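Long-range contacts in thiazoline oxidase/subtilisin-like protease (Prochloron didemni, PDB 4H6X), which probably cleaves patellamide precursor peptides and joins their ends into macrocycles, acting as a subtilisin-like transamidating protease: residues T34-D39 and I135-D140; P59-P64 and A157-L162. All blocks are in the same frame, centred on the assembly; numbering follows the deposited sequence.

Contact 1: residues T34-D39 and I135-D140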
loop_
_atom_site.group_PDB
_atom_site.type_symbol
_atom_site.label_atom_id
_atom_site.label_comp_id
_atom_site.label_asym_id
_atom_site.label_seq_id
_atom_site.Cartn_x
_atom_site.Cartn_y
_atom_site.Cartn_z
ATOM N N THR A 34 3.559 -12.655 2.517
ATOM C CA THR A 34 2.138 -12.388 2.279
ATOM C C THR A 34 1.742 -11.011 2.783
ATOM O O THR A 34 1.944 -10.702 3.962
ATOM C CB THR A 34 1.253 -13.464 2.951
ATOM O OG1 THR A 34 1.536 -14.729 2.348
ATOM C CG2 THR A 34 -0.259 -13.124 2.791
ATOM N N ILE A 35 1.192 -10.194 1.884
ATOM C CA ILE A 35 0.662 -8.879 2.237
ATOM C C ILE A 35 -0.857 -8.980 2.171
ATOM O O ILE A 35 -1.403 -9.387 1.152
ATOM C CB ILE A 35 1.136 -7.778 1.241
ATOM C CG1 ILE A 35 2.679 -7.703 1.180
ATOM C CG2 ILE A 35 0.525 -6.419 1.592
ATOM C CD1 ILE A 35 3.214 -7.302 -0.189
ATOM N N VAL A 36 -1.532 -8.626 3.265
ATOM C CA VAL A 36 -2.996 -8.584 3.261
ATOM C C VAL A 36 -3.409 -7.126 3.212
ATOM O O VAL A 36 -3.013 -6.325 4.066
ATOM C CB VAL A 36 -3.631 -9.306 4.476
ATOM C CG1 VAL A 36 -5.153 -9.215 4.419
ATOM C CG2 VAL A 36 -3.205 -10.775 4.506
ATOM N N ILE A 37 -4.226 -6.797 2.218
ATOM C CA ILE A 37 -4.655 -5.429 1.991
ATOM C C ILE A 37 -6.109 -5.273 2.410
ATOM O O ILE A 37 -7.025 -5.857 1.794
ATOM C CB ILE A 37 -4.474 -5.031 0.504
ATOM C CG1 ILE A 37 -2.989 -5.136 0.106
ATOM C CG2 ILE A 37 -5.007 -3.630 0.234
ATOM C CD1 ILE A 37 -2.748 -4.927 -1.391
ATOM N N ILE A 38 -6.299 -4.499 3.472
ATOM C CA ILE A 38 -7.619 -4.171 3.981
ATOM C C ILE A 38 -8.047 -2.857 3.341
ATOM O O ILE A 38 -7.593 -1.762 3.730
ATOM C CB ILE A 38 -7.635 -4.127 5.532
ATOM C CG1 ILE A 38 -7.202 -5.497 6.094
ATOM C CG2 ILE A 38 -9.004 -3.675 6.046
ATOM C CD1 ILE A 38 -7.039 -5.542 7.615
ATOM N N ASP A 39 -8.919 -2.964 2.335
ATOM C CA ASP A 39 -9.287 -1.804 1.521
ATOM C C ASP A 39 -10.558 -2.195 0.767
ATOM O O ASP A 39 -11.275 -3.099 1.208
ATOM C CB ASP A 39 -8.131 -1.472 0.551
ATOM C CG ASP A 39 -8.189 -0.039 -0.002
ATOM O OD1 ASP A 39 -9.289 0.558 -0.113
ATOM O OD2 ASP A 39 -7.117 0.476 -0.382
ATOM N N ILE A 135 -3.034 -10.842 -0.702
ATOM C CA ILE A 135 -4.452 -11.132 -0.451
ATOM C C ILE A 135 -5.193 -9.816 -0.242
ATOM O O ILE A 135 -4.883 -9.055 0.683
ATOM C CB ILE A 135 -4.658 -12.031 0.790
ATOM C CG1 ILE A 135 -3.995 -13.402 0.568
ATOM C CG2 ILE A 135 -6.159 -12.176 1.130
ATOM C CD1 ILE A 135 -3.900 -14.274 1.822
ATOM N N ASN A 136 -6.143 -9.531 -1.128
ATOM C CA ASN A 136 -7.071 -8.435 -0.908
ATOM C C ASN A 136 -8.230 -8.895 -0.030
ATOM O O ASN A 136 -8.839 -9.937 -0.287
ATOM C CB ASN A 136 -7.588 -7.893 -2.243
ATOM C CG ASN A 136 -6.588 -6.973 -2.932
ATOM O OD1 ASN A 136 -6.446 -5.800 -2.566
ATOM N ND2 ASN A 136 -5.916 -7.486 -3.945
ATOM N N MET A 137 -8.535 -8.126 1.010
ATOM C CA MET A 137 -9.709 -8.395 1.843
ATOM C C MET A 137 -10.683 -7.217 1.701
ATOM O O MET A 137 -10.638 -6.262 2.498
ATOM C CB MET A 137 -9.299 -8.599 3.304
ATOM C CG MET A 137 -10.437 -9.073 4.207
ATOM S SD MET A 137 -10.017 -9.065 5.970
ATOM C CE MET A 137 -8.645 -10.204 5.972
ATOM N N PRO A 138 -11.549 -7.254 0.665
ATOM C CA PRO A 138 -12.356 -6.060 0.357
ATOM C C PRO A 138 -13.372 -5.734 1.441
ATOM O O PRO A 138 -13.971 -6.644 2.009
ATOM C CB PRO A 138 -13.094 -6.457 -0.931
ATOM C CG PRO A 138 -12.234 -7.516 -1.538
ATOM C CD PRO A 138 -11.733 -8.303 -0.348
ATOM N N GLN A 139 -13.576 -4.439 1.680
ATOM C CA GLN A 139 -14.440 -3.939 2.739
ATOM C C GLN A 139 -15.645 -3.133 2.209
ATOM O O GLN A 139 -16.413 -2.564 2.997
ATOM C CB GLN A 139 -13.628 -3.035 3.685
ATOM C CG GLN A 139 -12.386 -3.681 4.300
ATOM C CD GLN A 139 -12.725 -4.888 5.158
ATOM O OE1 GLN A 139 -13.698 -4.871 5.914
ATOM N NE2 GLN A 139 -11.944 -5.948 5.024
ATOM N N ASP A 140 -15.813 -3.053 0.893
ATOM C CA ASP A 140 -16.765 -2.053 0.352
ATOM C C ASP A 140 -18.231 -2.390 0.645
ATOM O O ASP A 140 -19.109 -1.493 0.639
ATOM C CB ASP A 140 -16.528 -1.786 -1.137
ATOM C CG ASP A 140 -16.806 -2.992 -2.001
ATOM O OD1 ASP A 140 -16.174 -4.055 -1.757
ATOM O OD2 ASP A 140 -17.650 -2.859 -2.933
#
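Val-36 lies opposite Ile-135 and Ile-37 opposite Asn-136 in the parallel ladder of two strands in a subtilisin-like sheet. Ile-135 N gives its hydrogen to Ile-35 O, and Ile-135 O receives Ile-37 N at 2.8 Å. Met-137 N continues the ladder to Ile-37 O. On one face Val-36 and Ile-135 run side by side, and Met-137, bent at its last torsion (chi3 -60°), brings CE to 3.9 Å from Val-36 CG1. On the other, Asn-136 OD1 lies against Ile-37 CB and bonds Thr-114 OG1, while ND2 bonds Tyr-44 OH. Past the ladder, the Gln-139 and Ile-38 side chains meet at a slant, Gln-139 CG 3.8 Å from Ile-38 CG2. The glutamine bends back at chi2 (-61°) for NE2 to bond Met-137 O from above the carbonyl plane; OE1 bonds Asn-155 ND2. With an alanine here, Met-137 O and Asn-155 ND2 would probably lose these partners and a gap would be likely to open beside Ile-38. Asp-39, whose OD2 bonds His-109, is consistent with the acid of a Ser-His-Asp triad completed by Ser-274. Helix 101-118 covers the Ile-37 face, helix 154-165 the Val-36 and Met-137 face, and strand 170-173 continues the sheet beyond 34-39.

Contact 2: residues P59-P64 and A157-L162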
loop_
_atom_site.group_PDB
_atom_site.type_symbol
_atom_site.label_atom_id
_atom_site.label_comp_id
_atom_site.label_asym_id
_atom_site.label_seq_id
_atom_site.Cartn_x
_atom_site.Cartn_y
_atom_site.Cartn_z
ATOM N N PRO A 59 -14.509 -10.717 3.783
ATOM C CA PRO A 59 -14.900 -10.991 5.175
ATOM C C PRO A 59 -16.245 -11.721 5.162
ATOM O O PRO A 59 -17.216 -11.202 4.603
ATOM C CB PRO A 59 -15.047 -9.587 5.782
ATOM C CG PRO A 59 -14.188 -8.718 4.928
ATOM C CD PRO A 59 -14.307 -9.282 3.539
ATOM N N TYR A 60 -16.297 -12.911 5.757
ATOM C CA TYR A 60 -17.488 -13.755 5.668
ATOM C C TYR A 60 -18.683 -13.196 6.457
ATOM O O TYR A 60 -19.834 -13.627 6.258
ATOM C CB TYR A 60 -17.147 -15.167 6.116
ATOM C CG TYR A 60 -16.521 -15.230 7.504
ATOM C CD1 TYR A 60 -17.315 -15.375 8.632
ATOM C CD2 TYR A 60 -15.144 -15.114 7.673
ATOM C CE1 TYR A 60 -16.760 -15.426 9.893
ATOM C CE2 TYR A 60 -14.568 -15.159 8.934
ATOM C CZ TYR A 60 -15.384 -15.322 10.036
ATOM O OH TYR A 60 -14.849 -15.342 11.280
ATOM N N TRP A 61 -18.401 -12.253 7.354
ATOM C CA TRP A 61 -19.436 -11.584 8.144
ATOM C C TRP A 61 -20.099 -10.397 7.429
ATOM O O TRP A 61 -21.021 -9.783 7.971
ATOM C CB TRP A 61 -18.895 -11.168 9.528
ATOM C CG TRP A 61 -17.754 -10.161 9.493
ATOM C CD1 TRP A 61 -17.854 -8.797 9.577
ATOM C CD2 TRP A 61 -16.353 -10.457 9.402
ATOM N NE1 TRP A 61 -16.603 -8.229 9.517
ATOM C CE2 TRP A 61 -15.664 -9.226 9.409
ATOM C CE3 TRP A 61 -15.612 -11.652 9.313
ATOM C CZ2 TRP A 61 -14.256 -9.147 9.324
ATOM C CZ3 TRP A 61 -14.195 -11.572 9.226
ATOM C CH2 TRP A 61 -13.548 -10.329 9.236
ATOM N N HIS A 62 -19.657 -10.089 6.207
ATOM C CA HIS A 62 -20.309 -9.057 5.381
ATOM C C HIS A 62 -21.402 -9.633 4.492
ATOM O O HIS A 62 -21.242 -10.708 3.932
ATOM C CB HIS A 62 -19.292 -8.344 4.478
ATOM C CG HIS A 62 -18.293 -7.516 5.222
ATOM N ND1 HIS A 62 -17.155 -7.016 4.625
ATOM C CD2 HIS A 62 -18.252 -7.108 6.515
ATOM C CE1 HIS A 62 -16.469 -6.315 5.512
ATOM N NE2 HIS A 62 -17.110 -6.356 6.667
ATOM N N GLU A 63 -22.512 -8.913 4.368
ATOM C CA GLU A 63 -23.488 -9.194 3.312
ATOM C C GLU A 63 -22.847 -8.782 1.984
ATOM O O GLU A 63 -22.289 -7.688 1.888
ATOM C CB GLU A 63 -24.789 -8.421 3.539
ATOM C CG GLU A 63 -25.664 -8.940 4.676
ATOM C CD GLU A 63 -26.253 -10.328 4.419
ATOM O OE1 GLU A 63 -26.335 -10.765 3.244
ATOM O OE2 GLU A 63 -26.643 -10.987 5.408
ATOM N N PRO A 64 -22.875 -9.668 0.969
ATOM C CA PRO A 64 -22.290 -9.271 -0.317
ATOM C C PRO A 64 -23.048 -8.093 -0.946
ATOM O O PRO A 64 -24.270 -8.045 -0.885
ATOM C CB PRO A 64 -22.437 -10.535 -1.169
ATOM C CG PRO A 64 -22.433 -11.642 -0.169
ATOM C CD PRO A 64 -23.224 -11.101 0.988
ATOM N N ALA A 157 -11.006 -4.477 13.460
ATOM C CA ALA A 157 -10.453 -5.481 14.378
ATOM C C ALA A 157 -10.706 -6.902 13.860
ATOM O O ALA A 157 -9.808 -7.734 13.823
ATOM C CB ALA A 157 -11.044 -5.312 15.773
ATOM N N ARG A 158 -11.948 -7.168 13.475
ATOM C CA ARG A 158 -12.306 -8.470 12.905
ATOM C C ARG A 158 -11.494 -8.775 11.630
ATOM O O ARG A 158 -11.036 -9.901 11.428
ATOM C CB ARG A 158 -13.810 -8.510 12.632
ATOM C CG ARG A 158 -14.654 -8.379 13.898
ATOM C CD ARG A 158 -16.148 -8.463 13.579
ATOM N NE ARG A 158 -16.592 -9.836 13.290
ATOM C CZ ARG A 158 -17.865 -10.183 13.056
ATOM N NH1 ARG A 158 -18.835 -9.258 13.049
ATOM N NH2 ARG A 158 -18.170 -11.456 12.833
ATOM N N ALA A 159 -11.342 -7.772 10.769
ATOM C CA ALA A 159 -10.522 -7.919 9.558
ATOM C C ALA A 159 -9.056 -8.282 9.863
ATOM O O ALA A 159 -8.457 -9.117 9.182
ATOM C CB ALA A 159 -10.602 -6.657 8.717
ATOM N N ILE A 160 -8.483 -7.621 10.866
ATOM C CA ILE A 160 -7.088 -7.862 11.267
ATOM C C ILE A 160 -6.928 -9.296 11.805
ATOM O O ILE A 160 -5.999 -9.993 11.392
ATOM C CB ILE A 160 -6.588 -6.771 12.245
ATOM C CG1 ILE A 160 -6.364 -5.461 11.477
ATOM C CG2 ILE A 160 -5.288 -7.178 12.957
ATOM C CD1 ILE A 160 -6.269 -4.229 12.371
ATOM N N ASP A 161 -7.853 -9.745 12.676
ATOM C CA ASP A 161 -7.798 -11.124 13.197
ATOM C C ASP A 161 -7.843 -12.094 12.046
ATOM O O ASP A 161 -7.125 -13.084 12.061
ATOM C CB ASP A 161 -8.951 -11.459 14.170
ATOM C CG ASP A 161 -8.799 -10.785 15.513
ATOM O OD1 ASP A 161 -7.644 -10.569 15.939
ATOM O OD2 ASP A 161 -9.834 -10.451 16.127
ATOM N N LEU A 162 -8.717 -11.838 11.058
ATOM C CA LEU A 162 -8.762 -12.696 9.877
ATOM C C LEU A 162 -7.446 -12.649 9.074
ATOM O O LEU A 162 -6.927 -13.679 8.663
ATOM C CB LEU A 162 -9.957 -12.345 8.966
ATOM C CG LEU A 162 -10.145 -13.243 7.724
ATOM C CD1 LEU A 162 -10.214 -14.730 8.091
ATOM C CD2 LEU A 162 -11.394 -12.806 6.965
HETATM O O HOH W 1 -16.610 -14.189 12.928
#
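Pro-59 and Leu-162 meet where a type I beta turn, Pro-59 to His-62, rests against helix 154-165 of the subtilisin-like fold; the turn is closed by the His-62 N to Pro-59 O hydrogen bond. Pro-59 puts its CA 4.3 Å from Leu-162 CD2, while its CB lies over one face of the Trp-61 indole, offset toward the rim. Tyr-60 follows with its ring beside the same methyl group and Trp-61 CE3 over the centre of one ring face. Its hydroxyl bonds a water that also accepts from Arg-158 NH2, in the guanidinium plane, so the stacked cation is tied to the turn by a second, polar route.

Trp-61 carries most of the contact. Its CG sits between the backbone N and the carbonyl carbon (chi1 63°), which stands the indole up against the helix. The guanidinium of Arg-158 lies flat on the face opposite Pro-59, the planes 13° apart and CZ 3.8 Å from the centroid of the five-membered ring, a cation-pi stack. A bend at chi3 (75°) folds the arginine back over the indole, with CD also above the five-membered ring in a CH-pi contact and CB against Trp-61 CZ2 at 3.4 Å. The indole is thus sandwiched between a proline and a cation. At its far rim, Leu-162 sends CD2 to 3.8 Å from Trp-61 CZ3, and Trp-61 CH2 comes to 3.4 Å from Arg-158 O. Trp-61 NE1 bonds Asn-155 OD1 at the start of the helix. His-62 NE2 bonds that same oxygen, which ties the Trp-61 and His-62 rings to one side chain.

Contact 1 is core: every residue that touches lies buried in the parallel sheet, and straight backbone hydrogen bonds do most of the holding. Contact 2 is partly buried, with Tyr-60 and Arg-158 exposed, its centre about 19 Å from the centre of the chain against about 10 Å, and depends on side chains: a stacked arginine, apolar rims and a bridging water. The two adjoin, their centres about 10 Å apart. Strand 133-138 leads on to helix 154-165, whose inner side packs on the sheet while another side receives the turn of 59-64. Met-137 CE is 3.4 Å from Ala-159 O, and Gln-139 of contact 1 packs on Pro-59 and His-62.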